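Local coordinates for possible periplasmic protein (Campylobacter jejuni, PDB 3RGC) that is a SurA-like periplasmic chaperone that probably also has peptidyl-prolyl cis-trans isomerase activity, at residues 48-53 / 100-105; 112-117 / 224-229. All blocks are in the same frame, centred on the assembly; numbering follows the deposited sequence.

Overall arrangement
Two ways of holding an irregular segment against a helix are found in this chaperone. Contact 1 lays the loop between helices 30-48 and 54-67 on helix 86-107 and is partly buried; contact 2 sets the segment leading into helix 116-125 against helix 218-244 at the surface. They share no helix, but helices 86-107 and 116-125 follow each other in the chain, and contact 1 closes before contact 2 opens. Their centres lie 24 Å apart, with nearest atoms about 10 Å from each other. Contact 1 is mainly aliphatic, with one lysine reaching a backbone carbonyl; contact 2 is mainly polar, a glutamine and a tyrosine gripping one aspartate.

Contact 1: 48-53 / 100-105; sequences LGIVVN and RKLYEK
Lys101 packs along Ile50, where a loop lies against a helix, and the lysine shows how one long side chain can serve both an apolar and a polar purpose. Its CB packs on Ile50 CG2 at 3.7 Å, the two side chains sliding past each other in opposite directions. Beyond CG the chain runs extended. CD comes 4.1 Å from Val52 CG2, CD and CE both run close to Val51 O, and the ammonium nitrogen NZ donates to that oxygen at 2.8 Å. The approach is almost straight on to the oxygen, with a C=O...N angle of 173°. NZ has a second and stronger partner in Glu56 of helix 54-67, with which it forms a salt bridge.

The other arm of Ile50, CG1 and CD1, runs over the helix toward Lys105. With CG1 anti to the carbonyl carbon (chi1 -59°), that arm lies over Leu102 CA, and CD1 continues to Lys105 CB at 4.0 Å. Leu48, just before Gly49, adds its CD1, which meets Leu102 CD1 at 3.9 Å, the two side chains crossing at about a right angle. The same methyl touches Lys105 CG, so the aliphatic part of this second lysine also belongs to the apolar surface. Between Leu48 and Ile50 the chain turns through Gly49, with positive phi and two bonds back into the last turn, a Schellman motif. Leu102 and Ile50 both pack further on Met45, joining the contact to helix 30-48.

The SurA-like N-terminal region thus combines aliphatic packing with a lysine whose charge is met by a carboxylate and a carbonyl oxygen. That pairing probably stabilises the protonated amine and ties the start of helix 54-67 to helix 86-107.

Contact 2: 112-117 / 224-229; sequences TDFSDD and AYVSEQ
Gln229 and Asp113 meet as a side-chain amide against a backbone, much as in a hydrogen-bonded antiparallel pair. Asp113 N donates to Gln229 OE1 at 2.8 Å, and Gln229 NE2 returns a bond to Asp113 O at 3.0 Å, nearly straight at 176°. Each bond lies in the plane of its acceptor carbonyl and uses a lone pair, so the pair fixes the rotation of the amide. NE2 also sits 3.0 Å above the centre of the Tyr225 ring.

The tyrosine completes this close-fitting side. With Asp113 CG anti to the backbone N (chi1 176°), the carboxylate swings to where Tyr225 OH donates to OD2 at 3.0 Å, on its anti side and somewhat out of plane; carboxylate and ring planes are 82° apart. OD1 takes Ser115 OG on its syn lone pair and Ser115 N, in an Asx turn, from above the carboxylate plane.

The looser side is apolar, and its Phe114 is exposed. Val226 CG2 approaches Phe114 CE1 obliquely at 4.0 Å, and Val226 CG1 is 4.2 Å from Thr112 CG2, which covers part of one face of the Phe114 ring.

Ser115 is the N-cap of helix 116-125, its OG accepting from Gly118 N. Farther along, Phe122 meets the Tyr225 ring, so the contact holds helix 116-125, which precedes strand 135-143 in the chain, against the long helix 218-244.

Contact 1: 48-53 / 100-105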
# COMPACT_ATOMS: atom_id res chain seq x y z
N LEU B 48 26.24 -9.70 28.86
CA LEU B 48 25.55 -8.44 28.57
C LEU B 48 24.30 -8.28 29.43
O LEU B 48 23.61 -7.29 29.33
CB LEU B 48 25.20 -8.34 27.08
CG LEU B 48 26.39 -8.36 26.12
CD1 LEU B 48 25.94 -8.51 24.64
CD2 LEU B 48 27.29 -7.13 26.32
N GLY B 49 24.04 -9.27 30.28
CA GLY B 49 22.89 -9.22 31.16
C GLY B 49 21.59 -9.20 30.40
O GLY B 49 20.70 -8.41 30.69
N ILE B 50 21.48 -10.08 29.41
CA ILE B 50 20.25 -10.19 28.64
C ILE B 50 19.31 -11.07 29.43
O ILE B 50 19.73 -12.11 29.92
CB ILE B 50 20.49 -10.85 27.27
CG1 ILE B 50 21.50 -10.04 26.45
CG2 ILE B 50 19.19 -10.98 26.50
CD1 ILE B 50 21.11 -8.58 26.29
N VAL B 51 18.05 -10.67 29.54
CA VAL B 51 17.04 -11.48 30.21
C VAL B 51 15.60 -11.12 29.79
O VAL B 51 15.31 -9.98 29.45
CB VAL B 51 17.18 -11.39 31.76
CG1 VAL B 51 16.72 -10.04 32.24
CG2 VAL B 51 16.38 -12.48 32.43
N VAL B 52 14.70 -12.10 29.86
CA VAL B 52 13.29 -11.93 29.57
C VAL B 52 12.37 -12.42 30.73
O VAL B 52 12.40 -13.59 31.11
CB VAL B 52 12.92 -12.73 28.31
CG1 VAL B 52 11.45 -12.60 28.01
CG2 VAL B 52 13.80 -12.30 27.13
N ASN B 53 11.58 -11.49 31.28
CA ASN B 53 10.54 -11.76 32.28
C ASN B 53 9.41 -12.59 31.74
O ASN B 53 9.18 -12.63 30.53
CB ASN B 53 9.81 -10.45 32.63
CG ASN B 53 10.57 -9.60 33.53
OD1 ASN B 53 10.87 -8.46 33.22
ND2 ASN B 53 10.92 -10.14 34.69
N ARG B 100 16.53 -12.00 20.36
CA ARG B 100 16.25 -10.68 19.81
C ARG B 100 16.81 -9.56 20.69
O ARG B 100 17.40 -8.61 20.18
CB ARG B 100 14.76 -10.45 19.54
CG ARG B 100 14.33 -10.87 18.14
CD ARG B 100 12.94 -10.37 17.77
NE ARG B 100 11.88 -11.13 18.43
CZ ARG B 100 11.55 -12.38 18.12
NH1 ARG B 100 12.21 -13.02 17.16
NH2 ARG B 100 10.57 -12.99 18.78
N LYS B 101 16.64 -9.68 22.02
CA LYS B 101 17.24 -8.70 22.92
C LYS B 101 18.77 -8.67 22.73
O LYS B 101 19.38 -7.60 22.70
CB LYS B 101 16.89 -8.99 24.38
CG LYS B 101 15.56 -8.42 24.86
CD LYS B 101 15.40 -8.60 26.36
CE LYS B 101 14.33 -7.69 26.92
NZ LYS B 101 14.47 -7.52 28.41
N LEU B 102 19.37 -9.85 22.55
CA LEU B 102 20.83 -9.97 22.41
C LEU B 102 21.33 -9.23 21.18
O LEU B 102 22.27 -8.43 21.26
CB LEU B 102 21.24 -11.46 22.33
CG LEU B 102 22.69 -11.70 21.88
CD1 LEU B 102 23.65 -11.07 22.87
CD2 LEU B 102 23.02 -13.19 21.67
N TYR B 103 20.70 -9.48 20.04
CA TYR B 103 21.09 -8.80 18.81
C TYR B 103 20.76 -7.29 18.79
O TYR B 103 21.44 -6.52 18.13
CB TYR B 103 20.52 -9.53 17.59
CG TYR B 103 21.10 -10.90 17.44
CD1 TYR B 103 22.44 -11.07 17.16
CD2 TYR B 103 20.33 -12.04 17.62
CE1 TYR B 103 22.99 -12.32 17.04
CE2 TYR B 103 20.87 -13.30 17.51
CZ TYR B 103 22.21 -13.44 17.22
OH TYR B 103 22.77 -14.69 17.09
N GLU B 104 19.72 -6.88 19.51
CA GLU B 104 19.46 -5.44 19.67
C GLU B 104 20.59 -4.80 20.44
O GLU B 104 21.12 -3.78 20.04
CB GLU B 104 18.19 -5.19 20.48
CG GLU B 104 16.89 -5.68 19.92
CD GLU B 104 15.77 -5.61 20.96
OE1 GLU B 104 15.91 -4.84 21.94
OE2 GLU B 104 14.76 -6.34 20.81
N LYS B 105 20.93 -5.40 21.59
CA LYS B 105 22.02 -4.91 22.42
C LYS B 105 23.31 -4.80 21.61
O LYS B 105 23.96 -3.75 21.57
CB LYS B 105 22.22 -5.88 23.61
CG LYS B 105 23.29 -5.46 24.61
CD LYS B 105 22.93 -4.14 25.28
CE LYS B 105 23.86 -3.83 26.44
NZ LYS B 105 23.62 -2.46 27.01

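Contact 2: 112-117 / 224-229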
# COMPACT_ATOMS: atom_id res chain seq x y z
N THR B 112 26.56 4.02 13.30
CA THR B 112 25.88 3.93 12.01
C THR B 112 26.05 5.23 11.24
O THR B 112 25.89 6.31 11.80
CB THR B 112 24.36 3.67 12.22
OG1 THR B 112 24.18 2.64 13.19
CG2 THR B 112 23.69 3.25 10.93
N ASP B 113 26.39 5.10 9.96
CA ASP B 113 26.48 6.24 9.05
C ASP B 113 25.11 6.51 8.41
O ASP B 113 24.54 5.66 7.74
CB ASP B 113 27.54 5.96 7.97
CG ASP B 113 27.63 7.06 6.92
OD1 ASP B 113 27.18 8.19 7.21
OD2 ASP B 113 28.17 6.81 5.81
N PHE B 114 24.56 7.69 8.66
CA PHE B 114 23.26 8.07 8.09
C PHE B 114 23.44 9.17 7.04
O PHE B 114 22.47 9.87 6.72
CB PHE B 114 22.31 8.60 9.18
CG PHE B 114 21.92 7.58 10.22
CD1 PHE B 114 20.83 6.74 10.01
CD2 PHE B 114 22.63 7.48 11.41
CE1 PHE B 114 20.47 5.82 10.97
CE2 PHE B 114 22.27 6.55 12.38
CZ PHE B 114 21.19 5.72 12.15
N SER B 115 24.65 9.33 6.51
CA SER B 115 24.98 10.48 5.66
C SER B 115 24.54 10.27 4.22
O SER B 115 24.57 9.15 3.70
CB SER B 115 26.47 10.81 5.72
OG SER B 115 27.26 9.84 5.06
N ASP B 116 24.14 11.35 3.57
CA ASP B 116 23.64 11.26 2.21
C ASP B 116 24.71 10.71 1.29
O ASP B 116 24.44 9.82 0.47
CB ASP B 116 23.14 12.61 1.71
CG ASP B 116 22.16 12.48 0.56
OD1 ASP B 116 21.57 11.38 0.42
OD2 ASP B 116 21.97 13.46 -0.20
N ASP B 117 25.93 11.20 1.43
CA ASP B 117 26.99 10.68 0.59
C ASP B 117 27.31 9.23 0.92
O ASP B 117 27.60 8.46 0.01
CB ASP B 117 28.23 11.60 0.55
CG ASP B 117 28.73 11.99 1.92
OD1 ASP B 117 27.90 12.27 2.82
OD2 ASP B 117 29.97 12.04 2.07
N ALA B 224 18.29 0.24 3.39
CA ALA B 224 19.14 -0.90 3.04
C ALA B 224 20.59 -0.69 3.49
O ALA B 224 21.25 -1.62 3.96
CB ALA B 224 19.08 -1.15 1.54
N TYR B 225 21.08 0.53 3.33
CA TYR B 225 22.43 0.86 3.75
C TYR B 225 22.54 0.65 5.25
O TYR B 225 23.47 0.01 5.74
CB TYR B 225 22.74 2.31 3.40
CG TYR B 225 24.12 2.76 3.79
CD1 TYR B 225 25.22 1.92 3.62
CD2 TYR B 225 24.33 4.04 4.28
CE1 TYR B 225 26.50 2.34 3.96
CE2 TYR B 225 25.60 4.48 4.62
CZ TYR B 225 26.68 3.62 4.46
OH TYR B 225 27.95 4.05 4.79
N VAL B 226 21.57 1.16 5.97
CA VAL B 226 21.53 1.03 7.42
C VAL B 226 21.33 -0.43 7.83
O VAL B 226 22.02 -0.93 8.72
CB VAL B 226 20.41 1.90 8.00
CG1 VAL B 226 20.17 1.55 9.47
CG2 VAL B 226 20.73 3.38 7.82
N SER B 227 20.40 -1.12 7.18
CA SER B 227 20.23 -2.55 7.45
C SER B 227 21.54 -3.31 7.29
O SER B 227 21.92 -4.11 8.14
CB SER B 227 19.17 -3.15 6.51
OG SER B 227 19.63 -4.39 5.99
N GLU B 228 22.25 -3.06 6.18
CA GLU B 228 23.52 -3.73 5.95
C GLU B 228 24.60 -3.38 6.97
O GLU B 228 25.39 -4.25 7.36
CB GLU B 228 24.05 -3.45 4.56
CG GLU B 228 25.46 -3.96 4.38
CD GLU B 228 25.78 -4.31 2.95
OE1 GLU B 228 24.90 -4.11 2.08
OE2 GLU B 228 26.91 -4.79 2.71
N GLN B 229 24.65 -2.13 7.39
CA GLN B 229 25.62 -1.77 8.42
C GLN B 229 25.35 -2.56 9.70
O GLN B 229 26.29 -2.95 10.40
CB GLN B 229 25.63 -0.27 8.69
CG GLN B 229 26.11 0.61 7.52
CD GLN B 229 25.93 2.10 7.82
OE1 GLN B 229 26.61 2.66 8.68
NE2 GLN B 229 24.98 2.72 7.15